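Local atomic coordinates of ABC transporter, substrate-binding protein (Clostridium perfringens, PDB entry 4EDP), a protein that probably captures a solute outside the cell membrane and delivers it to the membrane-spanning part of an ABC importer, as other extracellular solute-binding proteins do. Residues A[122-127]-A[262-267]; A[117-122]-A[305-310]; A[258-263]-A[321-326]; A[40-45]-A[89-94]; A[136-141]-A[300-305]. All coordinates share one frame; numbering follows the deposited sequence.

Contact 1 of 5, residues A[122-127]-A[262-267]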
# COMPACT_ATOMS: atom_id res chain seq x y z
N GLU A 122 -14.72 3.72 4.61
CA GLU A 122 -14.38 3.82 6.02
C GLU A 122 -12.92 3.52 6.34
O GLU A 122 -12.34 4.17 7.21
CB GLU A 122 -15.27 2.91 6.85
CG GLU A 122 -15.03 3.07 8.34
CD GLU A 122 -15.76 2.06 9.18
OE1 GLU A 122 -16.75 1.49 8.69
OE2 GLU A 122 -15.33 1.84 10.34
N LYS A 123 -12.32 2.53 5.68
CA LYS A 123 -10.91 2.23 5.94
C LYS A 123 -9.97 3.38 5.51
O LYS A 123 -9.06 3.76 6.25
CB LYS A 123 -10.48 0.93 5.27
CG LYS A 123 -11.30 -0.26 5.66
CD LYS A 123 -11.28 -0.54 7.12
CE LYS A 123 -12.23 -1.68 7.42
NZ LYS A 123 -12.33 -1.93 8.86
N ALA A 124 -10.20 3.90 4.31
CA ALA A 124 -9.39 5.01 3.78
C ALA A 124 -9.57 6.26 4.65
O ALA A 124 -8.66 7.08 4.77
CB ALA A 124 -9.75 5.28 2.27
N LYS A 125 -10.74 6.42 5.27
CA LYS A 125 -10.97 7.58 6.13
C LYS A 125 -10.05 7.61 7.35
O LYS A 125 -9.90 8.64 8.00
CB LYS A 125 -12.45 7.73 6.50
CG LYS A 125 -13.25 8.35 5.36
CD LYS A 125 -14.74 8.40 5.66
CE LYS A 125 -15.49 9.18 4.60
NZ LYS A 125 -16.97 9.15 4.78
N SER A 126 -9.39 6.49 7.65
CA SER A 126 -8.39 6.52 8.72
C SER A 126 -7.29 7.58 8.41
O SER A 126 -6.74 8.19 9.33
CB SER A 126 -7.76 5.13 8.89
OG SER A 126 -7.06 4.74 7.73
N THR A 127 -6.97 7.81 7.14
CA THR A 127 -5.98 8.82 6.80
C THR A 127 -6.53 10.23 7.01
O THR A 127 -5.79 11.14 7.32
CB THR A 127 -5.43 8.65 5.35
OG1 THR A 127 -6.49 8.81 4.41
CG2 THR A 127 -4.84 7.25 5.20
N LEU A 262 -4.60 -3.63 4.41
CA LEU A 262 -4.50 -2.65 3.35
C LEU A 262 -3.27 -1.78 3.51
O LEU A 262 -2.71 -1.66 4.61
CB LEU A 262 -5.69 -1.69 3.40
CG LEU A 262 -7.09 -2.31 3.40
CD1 LEU A 262 -8.16 -1.20 3.46
CD2 LEU A 262 -7.26 -3.22 2.21
N ASN A 263 -2.82 -1.22 2.40
CA ASN A 263 -1.79 -0.18 2.41
C ASN A 263 -2.33 0.92 1.47
O ASN A 263 -3.13 0.64 0.58
CB ASN A 263 -0.39 -0.66 2.07
CG ASN A 263 -0.26 -1.18 0.68
OD1 ASN A 263 -0.05 -0.42 -0.27
ND2 ASN A 263 -0.29 -2.51 0.56
N PHE A 264 -1.92 2.15 1.73
CA PHE A 264 -2.38 3.31 0.96
C PHE A 264 -1.25 4.15 0.40
O PHE A 264 -0.14 4.13 0.93
CB PHE A 264 -3.14 4.27 1.90
CG PHE A 264 -4.31 3.63 2.65
CD1 PHE A 264 -5.47 3.30 2.00
CD2 PHE A 264 -4.23 3.40 4.01
CE1 PHE A 264 -6.54 2.71 2.67
CE2 PHE A 264 -5.30 2.82 4.68
CZ PHE A 264 -6.44 2.46 4.00
N ASN A 265 -1.54 4.90 -0.66
CA ASN A 265 -0.65 5.93 -1.16
C ASN A 265 -1.47 7.19 -0.87
O ASN A 265 -2.69 7.20 -1.04
CB ASN A 265 -0.32 5.81 -2.64
CG ASN A 265 0.49 4.57 -2.95
OD1 ASN A 265 1.19 4.03 -2.07
ND2 ASN A 265 0.44 4.12 -4.19
N THR A 266 -0.81 8.27 -0.46
CA THR A 266 -1.49 9.49 -0.10
C THR A 266 -0.94 10.70 -0.83
O THR A 266 0.12 10.65 -1.42
CB THR A 266 -1.32 9.76 1.42
OG1 THR A 266 0.04 10.08 1.71
CG2 THR A 266 -1.78 8.56 2.27
N ILE A 267 -1.69 11.81 -0.76
CA ILE A 267 -1.24 13.07 -1.36
C ILE A 267 -1.24 14.12 -0.26
O ILE A 267 -2.25 14.32 0.42
CB ILE A 267 -2.17 13.61 -2.48
CG1 ILE A 267 -2.46 12.54 -3.52
CG2 ILE A 267 -1.56 14.88 -3.13
CD1 ILE A 267 -3.53 12.96 -4.54
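The phenyl ring of F264 packs against the turn that leads into helix 125-130, touching K123, A124, S126 and T127. Its CE1 lies 3.8 Å from A124 CA, with the A124 methyl a little farther along, and F264 CZ meets the carbonyl oxygen K123 O at 3.7 Å. CE2 approaches S126 OG and CD2 the T127 methyl CG2, all of them obliquely to the ring. With CG anti to the carbonyl carbon (chi1 -56°), the ring leaves strand 262-269 on the side facing 122-127. Here the turn and first part of helix 125-130 are packed on a central strand of the sheet, as in the alpha/beta lobes of periplasmic binding proteins; L138 of the adjoining strand 135-145 also touches the ring. L262 makes a second, smaller contact, its CD1 3.6 Å from K123 CB, the two side chains crossing at about a right angle. Two hydroxyls tie the turn to itself. S126 OG donates to K123 O at 2.7 Å, and T127 OG1, which is also hydrogen-bonded with A135 N, donates to A124 O at 2.8 Å. K123 O also accepts from S126 N, and A124 O from T127 N.

Contact 2 of 5, residues A[117-122]-A[305-310]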
# COMPACT_ATOMS: atom_id res chain seq x y z
N ALA A 117 -13.58 14.08 0.16
CA ALA A 117 -13.12 13.17 1.21
C ALA A 117 -14.32 12.50 1.90
O ALA A 117 -14.16 11.41 2.50
CB ALA A 117 -12.24 13.89 2.23
N SER A 118 -15.51 13.10 1.81
CA SER A 118 -16.71 12.51 2.41
C SER A 118 -17.09 11.20 1.73
O SER A 118 -17.80 10.37 2.31
CB SER A 118 -17.91 13.47 2.36
OG SER A 118 -18.44 13.63 1.04
N GLU A 119 -16.60 11.01 0.51
CA GLU A 119 -16.93 9.82 -0.26
C GLU A 119 -15.94 8.66 -0.09
O GLU A 119 -16.14 7.58 -0.64
CB GLU A 119 -17.09 10.21 -1.75
CG GLU A 119 -18.25 11.17 -1.96
CD GLU A 119 -18.40 11.69 -3.39
OE1 GLU A 119 -17.70 11.24 -4.32
OE2 GLU A 119 -19.24 12.58 -3.56
N MET A 120 -14.91 8.85 0.73
CA MET A 120 -13.92 7.82 0.97
C MET A 120 -14.53 6.66 1.75
O MET A 120 -15.45 6.87 2.55
CB MET A 120 -12.71 8.41 1.72
CG MET A 120 -11.87 9.36 0.83
SD MET A 120 -10.63 10.36 1.68
CE MET A 120 -9.41 9.10 2.14
N ASN A 121 -14.05 5.45 1.50
CA ASN A 121 -14.57 4.30 2.24
C ASN A 121 -14.07 4.42 3.68
O ASN A 121 -13.12 5.15 3.94
CB ASN A 121 -14.22 2.97 1.54
CG ASN A 121 -12.74 2.70 1.48
OD1 ASN A 121 -12.05 2.68 2.51
ND2 ASN A 121 -12.25 2.38 0.28
N GLU A 122 -14.72 3.72 4.61
CA GLU A 122 -14.38 3.82 6.02
C GLU A 122 -12.92 3.52 6.34
O GLU A 122 -12.34 4.17 7.21
CB GLU A 122 -15.27 2.91 6.85
CG GLU A 122 -15.03 3.07 8.34
CD GLU A 122 -15.76 2.06 9.18
OE1 GLU A 122 -16.75 1.49 8.69
OE2 GLU A 122 -15.33 1.84 10.34
N ASN A 305 -12.77 5.99 -3.30
CA ASN A 305 -14.08 6.60 -3.36
C ASN A 305 -15.13 5.50 -3.47
O ASN A 305 -15.15 4.77 -4.46
CB ASN A 305 -14.16 7.61 -4.53
CG ASN A 305 -15.48 8.36 -4.60
OD1 ASN A 305 -16.56 7.76 -4.46
ND2 ASN A 305 -15.40 9.67 -4.89
N LYS A 306 -15.99 5.37 -2.45
CA LYS A 306 -17.00 4.31 -2.42
C LYS A 306 -18.14 4.47 -3.43
O LYS A 306 -18.97 3.56 -3.58
CB LYS A 306 -17.58 4.17 -1.00
CG LYS A 306 -18.38 5.33 -0.51
CD LYS A 306 -18.71 5.17 0.98
CE LYS A 306 -19.44 6.39 1.50
NZ LYS A 306 -19.86 6.22 2.92
N GLU A 307 -18.19 5.59 -4.13
CA GLU A 307 -19.26 5.82 -5.09
C GLU A 307 -18.94 5.42 -6.53
O GLU A 307 -19.80 5.53 -7.40
CB GLU A 307 -19.62 7.30 -5.11
CG GLU A 307 -19.95 7.87 -3.74
CD GLU A 307 -21.18 7.24 -3.11
OE1 GLU A 307 -21.93 6.55 -3.84
OE2 GLU A 307 -21.39 7.43 -1.89
N VAL A 308 -17.71 4.95 -6.76
CA VAL A 308 -17.24 4.57 -8.10
C VAL A 308 -17.95 3.36 -8.72
O VAL A 308 -18.14 2.34 -8.06
CB VAL A 308 -15.72 4.30 -8.04
CG1 VAL A 308 -15.23 3.61 -9.30
CG2 VAL A 308 -14.96 5.60 -7.80
N LYS A 309 -18.29 3.45 -10.01
CA LYS A 309 -18.98 2.38 -10.71
C LYS A 309 -17.94 1.68 -11.60
O LYS A 309 -17.43 2.32 -12.53
CB LYS A 309 -20.09 2.96 -11.59
CG LYS A 309 -20.76 1.95 -12.52
CD LYS A 309 -21.66 2.64 -13.53
CE LYS A 309 -22.24 1.64 -14.51
NZ LYS A 309 -23.00 2.31 -15.60
N LEU A 310 -17.60 0.43 -11.30
CA LEU A 310 -16.62 -0.35 -12.09
C LEU A 310 -17.10 -1.77 -12.42
O LEU A 310 -17.69 -2.44 -11.57
CB LEU A 310 -15.29 -0.46 -11.34
CG LEU A 310 -14.51 0.83 -11.05
CD1 LEU A 310 -13.33 0.56 -10.10
CD2 LEU A 310 -14.03 1.49 -12.33
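E119 and N305 lie side by side and point the same way, and their ends are joined by a hydrogen bond of 2.8 Å from N305 ND2 to E119 OE1. The carboxylate offers its anti lone pair, the one away from OE2, and its plane is turned 70° from that of the amide. A backbone bond runs beside it, K306 N to E119 O at 2.9 Å, and N305 CA adds a CA-H...O contact to the same oxygen. The aliphatic part of K306 then lies over this carbonyl: K306 CG, held between the backbone N and the carbonyl carbon (chi1 67°), comes within 3.2 Å of E119 O, and the extended chain carries K306 CD on to M120 O at 4.0 Å. E307 crosses E119 at about a right angle, E307 CG 4.1 Å from E119 OE1.

The next shell fixes the amide of N305. Its OD1 accepts from E307 N at 2.7 Å, in the carbonyl plane, while ND2 also donates to L287 O, so both ends of the group are engaged. Q292 OE1 accepts from N305 N, and N121 pairs with V304 through the backbone. The E307 N to N305 OD1 bond makes an Asx turn at N305, which opens a type I beta turn to V308; a single bridge between M120 and N305 joins the two loops.

Contact 3 of 5, residues A[258-263]-A[321-326]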
# COMPACT_ATOMS: atom_id res chain seq x y z
N SER A 258 -10.64 -13.31 8.95
CA SER A 258 -10.27 -12.34 9.97
C SER A 258 -9.99 -10.98 9.35
O SER A 258 -10.03 -9.95 10.04
CB SER A 258 -9.07 -12.86 10.78
OG SER A 258 -7.92 -12.94 9.98
N GLY A 259 -9.68 -10.96 8.06
CA GLY A 259 -9.46 -9.73 7.33
C GLY A 259 -8.07 -9.61 6.73
O GLY A 259 -7.10 -10.11 7.30
N THR A 260 -8.02 -9.03 5.54
CA THR A 260 -6.77 -8.72 4.87
C THR A 260 -6.21 -7.42 5.48
O THR A 260 -6.81 -6.85 6.42
CB THR A 260 -6.98 -8.44 3.35
OG1 THR A 260 -5.71 -8.26 2.70
CG2 THR A 260 -7.79 -7.21 3.14
N TYR A 261 -5.02 -7.04 5.03
CA TYR A 261 -4.36 -5.80 5.44
C TYR A 261 -4.24 -4.89 4.23
O TYR A 261 -3.88 -5.34 3.13
CB TYR A 261 -2.96 -6.06 6.01
CG TYR A 261 -2.99 -6.64 7.40
CD1 TYR A 261 -3.26 -7.98 7.61
CD2 TYR A 261 -2.74 -5.84 8.50
CE1 TYR A 261 -3.30 -8.51 8.89
CE2 TYR A 261 -2.78 -6.36 9.79
CZ TYR A 261 -3.05 -7.69 9.97
OH TYR A 261 -3.09 -8.23 11.23
N LEU A 262 -4.60 -3.63 4.41
CA LEU A 262 -4.50 -2.65 3.35
C LEU A 262 -3.27 -1.78 3.51
O LEU A 262 -2.71 -1.66 4.61
CB LEU A 262 -5.69 -1.69 3.40
CG LEU A 262 -7.09 -2.31 3.40
CD1 LEU A 262 -8.16 -1.20 3.46
CD2 LEU A 262 -7.26 -3.22 2.21
N ASN A 263 -2.82 -1.22 2.40
CA ASN A 263 -1.79 -0.18 2.41
C ASN A 263 -2.33 0.92 1.47
O ASN A 263 -3.13 0.64 0.58
CB ASN A 263 -0.39 -0.66 2.07
CG ASN A 263 -0.26 -1.18 0.68
OD1 ASN A 263 -0.05 -0.42 -0.27
ND2 ASN A 263 -0.29 -2.51 0.56
N GLY A 321 -14.53 -3.93 -3.19
CA GLY A 321 -15.69 -4.64 -2.65
C GLY A 321 -15.63 -5.01 -1.19
O GLY A 321 -14.89 -4.40 -0.42
N PRO A 322 -16.40 -6.03 -0.81
CA PRO A 322 -16.49 -6.48 0.56
C PRO A 322 -15.16 -6.71 1.25
O PRO A 322 -15.07 -6.51 2.47
CB PRO A 322 -17.29 -7.79 0.44
CG PRO A 322 -18.13 -7.59 -0.74
CD PRO A 322 -17.29 -6.80 -1.70
N VAL A 323 -14.14 -7.08 0.49
CA VAL A 323 -12.82 -7.33 1.06
C VAL A 323 -12.33 -6.12 1.85
O VAL A 323 -11.72 -6.27 2.90
CB VAL A 323 -11.78 -7.67 -0.02
CG1 VAL A 323 -11.50 -6.46 -0.91
CG2 VAL A 323 -10.48 -8.14 0.63
N VAL A 324 -12.61 -4.92 1.33
CA VAL A 324 -12.16 -3.68 1.96
C VAL A 324 -12.85 -3.46 3.31
O VAL A 324 -12.20 -3.07 4.26
CB VAL A 324 -12.40 -2.44 1.06
CG1 VAL A 324 -12.04 -1.15 1.82
CG2 VAL A 324 -11.59 -2.57 -0.23
N ASP A 325 -14.15 -3.74 3.36
CA ASP A 325 -14.98 -3.53 4.57
C ASP A 325 -14.47 -4.29 5.81
O ASP A 325 -14.61 -3.83 6.96
CB ASP A 325 -16.43 -3.99 4.34
CG ASP A 325 -17.07 -3.44 3.04
OD1 ASP A 325 -16.48 -2.57 2.37
OD2 ASP A 325 -18.17 -3.93 2.69
N ASN A 326 -13.87 -5.46 5.57
CA ASN A 326 -13.41 -6.31 6.66
C ASN A 326 -11.89 -6.21 6.91
O ASN A 326 -11.33 -6.93 7.76
CB ASN A 326 -13.75 -7.76 6.31
CG ASN A 326 -13.68 -8.66 7.52
OD1 ASN A 326 -14.17 -8.31 8.59
ND2 ASN A 326 -13.12 -9.85 7.35
O HOH W 1 -12.11 -8.04 10.13
O HOH W 2 -10.63 -8.40 4.38
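The backbones run nearest at G259 and N326, whose CA atoms are 5.3 Å apart, where the end of the short, weakly bonded helix about 322-325 meets the chain leading into strand 262-269. G259 CA makes a CA-H...O contact to N326 O at 3.4 Å. At this residue's backbone angles (phi 120°) a CB would be jammed against the preceding carbonyl oxygen, and it would also clash with N326 O. Two waters span the remaining distance. One accepts from T260 N at 2.9 Å and donates to V323 O at 2.8 Å; the other lies between S258 O and N326 O.

Among the side chains, T260 CG2 meets V323 CG2 at 3.8 Å, the two branches crossing obliquely. T260 OG1 turns off to I141 O. L262 CD1 reaches V324 CG1 at 4.2 Å. N326 ND2 passes close to the G259 backbone and donates to E257 O.

With no direct hydrogen bond between the segments, a water bridge satisfies T260 N and V323 O, so the backbones are joined through water while methyl packing makes the direct contact.

Contact 4 of 5, residues A[40-45]-A[89-94]. With ACT (acetate ion), chain F; ACT (acetate ion), chain E.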
# COMPACT_ATOMS: atom_id res chain seq x y z
N SER A 40 5.36 16.29 -6.88
CA SER A 40 6.38 15.27 -6.62
C SER A 40 5.69 13.91 -6.68
O SER A 40 4.80 13.63 -5.88
CB SER A 40 7.01 15.50 -5.25
OG SER A 40 7.91 14.46 -4.91
N THR A 41 6.10 13.06 -7.63
CA THR A 41 5.48 11.76 -7.80
C THR A 41 6.41 10.77 -8.51
O THR A 41 7.50 11.15 -8.95
CB THR A 41 4.15 11.88 -8.58
OG1 THR A 41 3.39 10.67 -8.48
CG2 THR A 41 4.41 12.24 -10.05
N TRP A 42 5.99 9.52 -8.61
CA TRP A 42 6.79 8.48 -9.27
C TRP A 42 6.86 8.67 -10.78
O TRP A 42 7.90 8.42 -11.40
CB TRP A 42 6.21 7.09 -8.99
CG TRP A 42 6.10 6.77 -7.52
CD1 TRP A 42 7.07 6.26 -6.72
CD2 TRP A 42 4.94 6.95 -6.69
NE1 TRP A 42 6.60 6.11 -5.44
CE2 TRP A 42 5.29 6.52 -5.40
CE3 TRP A 42 3.65 7.42 -6.92
CZ2 TRP A 42 4.39 6.56 -4.33
CZ3 TRP A 42 2.75 7.45 -5.85
CH2 TRP A 42 3.13 7.03 -4.58
N GLY A 43 5.75 9.10 -11.37
CA GLY A 43 5.72 9.28 -12.82
C GLY A 43 5.82 7.97 -13.58
O GLY A 43 6.50 7.88 -14.60
N LEU A 44 5.17 6.93 -13.05
CA LEU A 44 5.14 5.63 -13.71
C LEU A 44 4.06 5.72 -14.77
O LEU A 44 3.01 6.31 -14.51
CB LEU A 44 4.80 4.53 -12.71
CG LEU A 44 5.79 4.32 -11.56
CD1 LEU A 44 5.22 3.33 -10.53
CD2 LEU A 44 7.14 3.85 -12.11
N ASN A 45 4.28 5.14 -15.94
CA ASN A 45 3.30 5.22 -17.01
C ASN A 45 2.98 6.70 -17.20
O ASN A 45 1.82 7.09 -17.31
CB ASN A 45 2.02 4.49 -16.63
CG ASN A 45 2.26 3.08 -16.16
OD1 ASN A 45 3.22 2.42 -16.58
ND2 ASN A 45 1.38 2.58 -15.30
N ILE A 89 2.60 19.73 -4.11
CA ILE A 89 1.97 18.53 -3.58
C ILE A 89 2.85 17.32 -3.79
O ILE A 89 3.58 17.23 -4.78
CB ILE A 89 0.58 18.26 -4.13
CG1 ILE A 89 0.60 17.98 -5.61
CG2 ILE A 89 -0.39 19.41 -3.79
CD1 ILE A 89 -0.65 17.30 -6.04
N THR A 90 2.75 16.38 -2.86
CA THR A 90 3.59 15.21 -2.84
C THR A 90 2.83 13.90 -2.73
O THR A 90 2.04 13.69 -1.79
CB THR A 90 4.55 15.31 -1.64
OG1 THR A 90 5.37 16.50 -1.77
CG2 THR A 90 5.45 14.08 -1.53
N TYR A 91 3.08 13.02 -3.69
CA TYR A 91 2.52 11.66 -3.71
C TYR A 91 3.54 10.70 -3.09
O TYR A 91 4.69 10.66 -3.52
CB TYR A 91 2.26 11.18 -5.15
CG TYR A 91 1.03 11.65 -5.90
CD1 TYR A 91 0.94 12.91 -6.45
CD2 TYR A 91 -0.03 10.77 -6.12
CE1 TYR A 91 -0.19 13.30 -7.18
CE2 TYR A 91 -1.15 11.15 -6.83
CZ TYR A 91 -1.22 12.42 -7.36
OH TYR A 91 -2.33 12.79 -8.08
N LEU A 92 3.14 9.94 -2.07
CA LEU A 92 4.01 8.95 -1.43
C LEU A 92 3.21 7.79 -0.88
O LEU A 92 2.00 7.89 -0.64
CB LEU A 92 4.76 9.56 -0.21
CG LEU A 92 5.82 10.66 -0.42
CD1 LEU A 92 6.16 11.37 0.90
CD2 LEU A 92 7.05 10.05 -1.08
N ALA A 93 3.89 6.66 -0.70
CA ALA A 93 3.31 5.54 0.00
C ALA A 93 3.11 6.07 1.43
O ALA A 93 3.92 6.88 1.92
CB ALA A 93 4.25 4.34 -0.00
N GLU A 94 2.06 5.65 2.11
CA GLU A 94 1.77 6.17 3.45
C GLU A 94 2.97 6.07 4.42
O GLU A 94 3.20 7.00 5.22
CB GLU A 94 0.55 5.47 4.06
CG GLU A 94 0.14 6.11 5.37
CD GLU A 94 -0.97 5.41 6.11
OE1 GLU A 94 -1.36 4.29 5.71
OE2 GLU A 94 -1.42 5.98 7.13
C ACT F . 2.31 7.96 -10.23
O ACT F . 2.75 6.88 -10.68
OXT ACT F . 3.07 8.96 -10.36
CH3 ACT F . 0.95 8.06 -9.59
C ACT E . -3.80 9.72 -9.07
O ACT E . -4.05 10.88 -8.66
OXT ACT E . -4.73 8.87 -8.96
CH3 ACT E . -2.48 9.33 -9.67
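S40 and T90 form a parallel pair in a mixed sheet, and the backbone bonds set the register: S40 N donates to I89 O at 2.9 Å and Y91 N to S40 O at 2.9 Å, the second nearly straight at 174°. The S40 and T90 side chains lie on the same face, where S40 OG bonds to R75 and T90 OG1 to N270.

The W42 indole packs on Y91 CB and the 91-93 backbone, crossing the Y91 side chain at about a right angle. Its CZ3 rests 3.8 Å from Y91 CB, W42 CH2 lies 3.8 Å from L92 C, and Y91 O sits over one face, offset toward the rim. A93 N comes to the indole edge near CZ2. R75 makes a cation-pi contact with the indole, and the Y91 ring meets Y136 edge-to-face.

Polar ends turn to two acetate ions, probably from the crystallisation liquor. T41 OG1 donates to OXT of the chain F acetate at 2.6 Å, and G43 N gives that same oxygen a second bond. Y91 OH donates to O of the chain E acetate, also at 2.6 Å, with that oxygen in the ring plane.

A hydroxyl and a backbone N-H gathered on one carboxylate oxygen, beside aromatic rings, are consistent with a small anion-accepting pocket at the end of these strands; bound acetates can mark such pockets. R75, bonded to S40 OG and Y91 O as well as stacked on W42, ties both strands to the indole.

Contact 5 of 5, residues A[136-141]-A[300-305]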
# COMPACT_ATOMS: atom_id res chain seq x y z
N TYR A 136 -5.43 8.28 -1.69
CA TYR A 136 -6.15 8.43 -2.96
C TYR A 136 -6.31 7.05 -3.64
O TYR A 136 -7.03 6.91 -4.64
CB TYR A 136 -5.44 9.41 -3.93
CG TYR A 136 -4.11 8.90 -4.41
CD1 TYR A 136 -2.97 9.08 -3.64
CD2 TYR A 136 -4.01 8.16 -5.58
CE1 TYR A 136 -1.75 8.56 -4.04
CE2 TYR A 136 -2.79 7.65 -6.00
CZ TYR A 136 -1.67 7.85 -5.22
OH TYR A 136 -0.46 7.32 -5.62
N THR A 137 -5.58 6.04 -3.15
CA THR A 137 -5.68 4.69 -3.66
C THR A 137 -5.29 3.75 -2.54
O THR A 137 -4.70 4.17 -1.52
CB THR A 137 -4.77 4.45 -4.90
OG1 THR A 137 -5.10 3.21 -5.53
CG2 THR A 137 -3.27 4.43 -4.49
N LEU A 138 -5.59 2.47 -2.72
CA LEU A 138 -5.27 1.44 -1.75
C LEU A 138 -4.88 0.16 -2.46
O LEU A 138 -5.13 0.00 -3.66
CB LEU A 138 -6.48 1.18 -0.82
CG LEU A 138 -7.76 0.61 -1.45
CD1 LEU A 138 -7.67 -0.90 -1.72
CD2 LEU A 138 -8.96 0.86 -0.52
N ASN A 139 -4.25 -0.74 -1.72
CA ASN A 139 -3.83 -2.05 -2.18
C ASN A 139 -4.06 -3.03 -1.01
O ASN A 139 -4.19 -2.59 0.15
CB ASN A 139 -2.34 -2.10 -2.49
CG ASN A 139 -1.92 -1.08 -3.52
OD1 ASN A 139 -2.49 -1.01 -4.62
ND2 ASN A 139 -0.89 -0.32 -3.21
N SER A 140 -4.09 -4.32 -1.31
CA SER A 140 -4.27 -5.34 -0.24
C SER A 140 -3.41 -6.55 -0.52
O SER A 140 -2.76 -6.64 -1.56
CB SER A 140 -5.73 -5.79 -0.09
OG SER A 140 -6.22 -6.52 -1.23
N ILE A 141 -3.41 -7.47 0.44
CA ILE A 141 -2.68 -8.72 0.31
C ILE A 141 -3.64 -9.89 0.47
O ILE A 141 -4.80 -9.71 0.82
CB ILE A 141 -1.54 -8.85 1.34
CG1 ILE A 141 -2.06 -8.62 2.76
CG2 ILE A 141 -0.39 -7.86 1.00
CD1 ILE A 141 -1.02 -8.83 3.83
N ASN A 300 -4.84 1.08 -13.12
CA ASN A 300 -5.02 -0.01 -12.16
C ASN A 300 -4.88 0.43 -10.70
O ASN A 300 -4.31 -0.28 -9.89
CB ASN A 300 -4.10 -1.20 -12.46
CG ASN A 300 -4.40 -1.82 -13.81
OD1 ASN A 300 -5.53 -1.70 -14.31
ND2 ASN A 300 -3.42 -2.47 -14.40
N GLU A 301 -5.41 1.62 -10.40
CA GLU A 301 -5.40 2.13 -9.02
C GLU A 301 -6.72 1.77 -8.37
O GLU A 301 -7.79 2.17 -8.85
CB GLU A 301 -5.19 3.64 -8.98
CG GLU A 301 -3.79 4.07 -9.39
CD GLU A 301 -3.58 5.58 -9.35
OE1 GLU A 301 -4.53 6.34 -9.06
OE2 GLU A 301 -2.45 6.00 -9.64
N SER A 302 -6.66 0.99 -7.30
CA SER A 302 -7.86 0.62 -6.57
C SER A 302 -8.44 1.91 -5.96
O SER A 302 -7.71 2.72 -5.38
CB SER A 302 -7.57 -0.37 -5.45
OG SER A 302 -7.13 -1.64 -5.95
N PRO A 303 -9.74 2.09 -6.08
CA PRO A 303 -10.34 3.33 -5.60
C PRO A 303 -10.57 3.41 -4.11
O PRO A 303 -10.77 2.39 -3.44
CB PRO A 303 -11.68 3.35 -6.32
CG PRO A 303 -12.03 1.90 -6.50
CD PRO A 303 -10.72 1.24 -6.79
N VAL A 304 -10.51 4.63 -3.59
CA VAL A 304 -10.87 4.88 -2.19
C VAL A 304 -12.27 5.52 -2.15
O VAL A 304 -12.88 5.58 -1.08
CB VAL A 304 -9.87 5.79 -1.44
CG1 VAL A 304 -8.48 5.12 -1.35
CG2 VAL A 304 -9.77 7.19 -2.09
N ASN A 305 -12.77 5.99 -3.30
CA ASN A 305 -14.08 6.60 -3.36
C ASN A 305 -15.13 5.50 -3.47
O ASN A 305 -15.15 4.77 -4.46
CB ASN A 305 -14.16 7.61 -4.53
CG ASN A 305 -15.48 8.36 -4.60
OD1 ASN A 305 -16.56 7.76 -4.46
ND2 ASN A 305 -15.40 9.67 -4.89
O HOH W 3 -7.08 6.64 -7.52
O HOH W 4 -0.59 4.93 -7.30
O HOH W 5 -3.76 0.92 -6.20
O HOH W 6 -4.44 -2.40 -5.86
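T137 OG1 makes two bonds: it donates to S302 O at 2.7 Å, tilted 17° from the carbonyl plane, and accepts at 2.7 Å from a water that also accepts from S302 N and lies within bonding distance of N139 OD1. A chi1 of -168°, which sets this hydroxyl opposite the T137 amide nitrogen, carries it to the 300-305 loop, where T137 OG1 also touches E301 CB at 3.5 Å. S302 O takes in addition a weak bond from L138 N and a CA-H...O contact from T137 CA. A further water links N139 OD1 with S302 OG, which is also bonded to T319 N.

Y136 and E301 meet next. The carboxylate oxygen E301 OE1 lies in the plane of the phenol ring at its edge, 3.8 Å from Y136 CE2, with the carboxylate turned 61° against the ring; T137 CG2 lies over one face of that ring, toward the rim. A water sits between E301 OE1 and Y136 O. V304 CG1 packs on the T137 backbone, and L138 CD2 is 4.4 Å from V304 CG1, while L138 CD1 packs on S302 CB at 3.8 Å.

Strand 135-145 thus carries the loop that follows helix 289-299 across it: Q292 of that helix bonds to Y136 O and V304 N, and strand 262-269 adjoins the strand through backbone bonds at Y136 and N139.

How the contacts relate
Contacts 1, 3, 4 and 5 all reach one mixed sheet: strand 262-269 serves contacts 1 and 3, and pairs with strand 89-93 of contact 4 and strand 135-145 of contact 5. Contact 4 closes first along the chain; the segments of contacts 1 and 5 then alternate, as do those of contacts 3 and 5, while contact 2 spans 117 to 310 and encloses contacts 1 and 5. Contacts 1 and 5 are closest, about 9 Å between centres, and contacts 3 and 4 farthest at about 24 Å, on opposite sides of the chain's centre. Segments distant in sequence thus converge on shared central strands, consistent with the two-lobed fold of solute-binding proteins, whose chain passes between lobes.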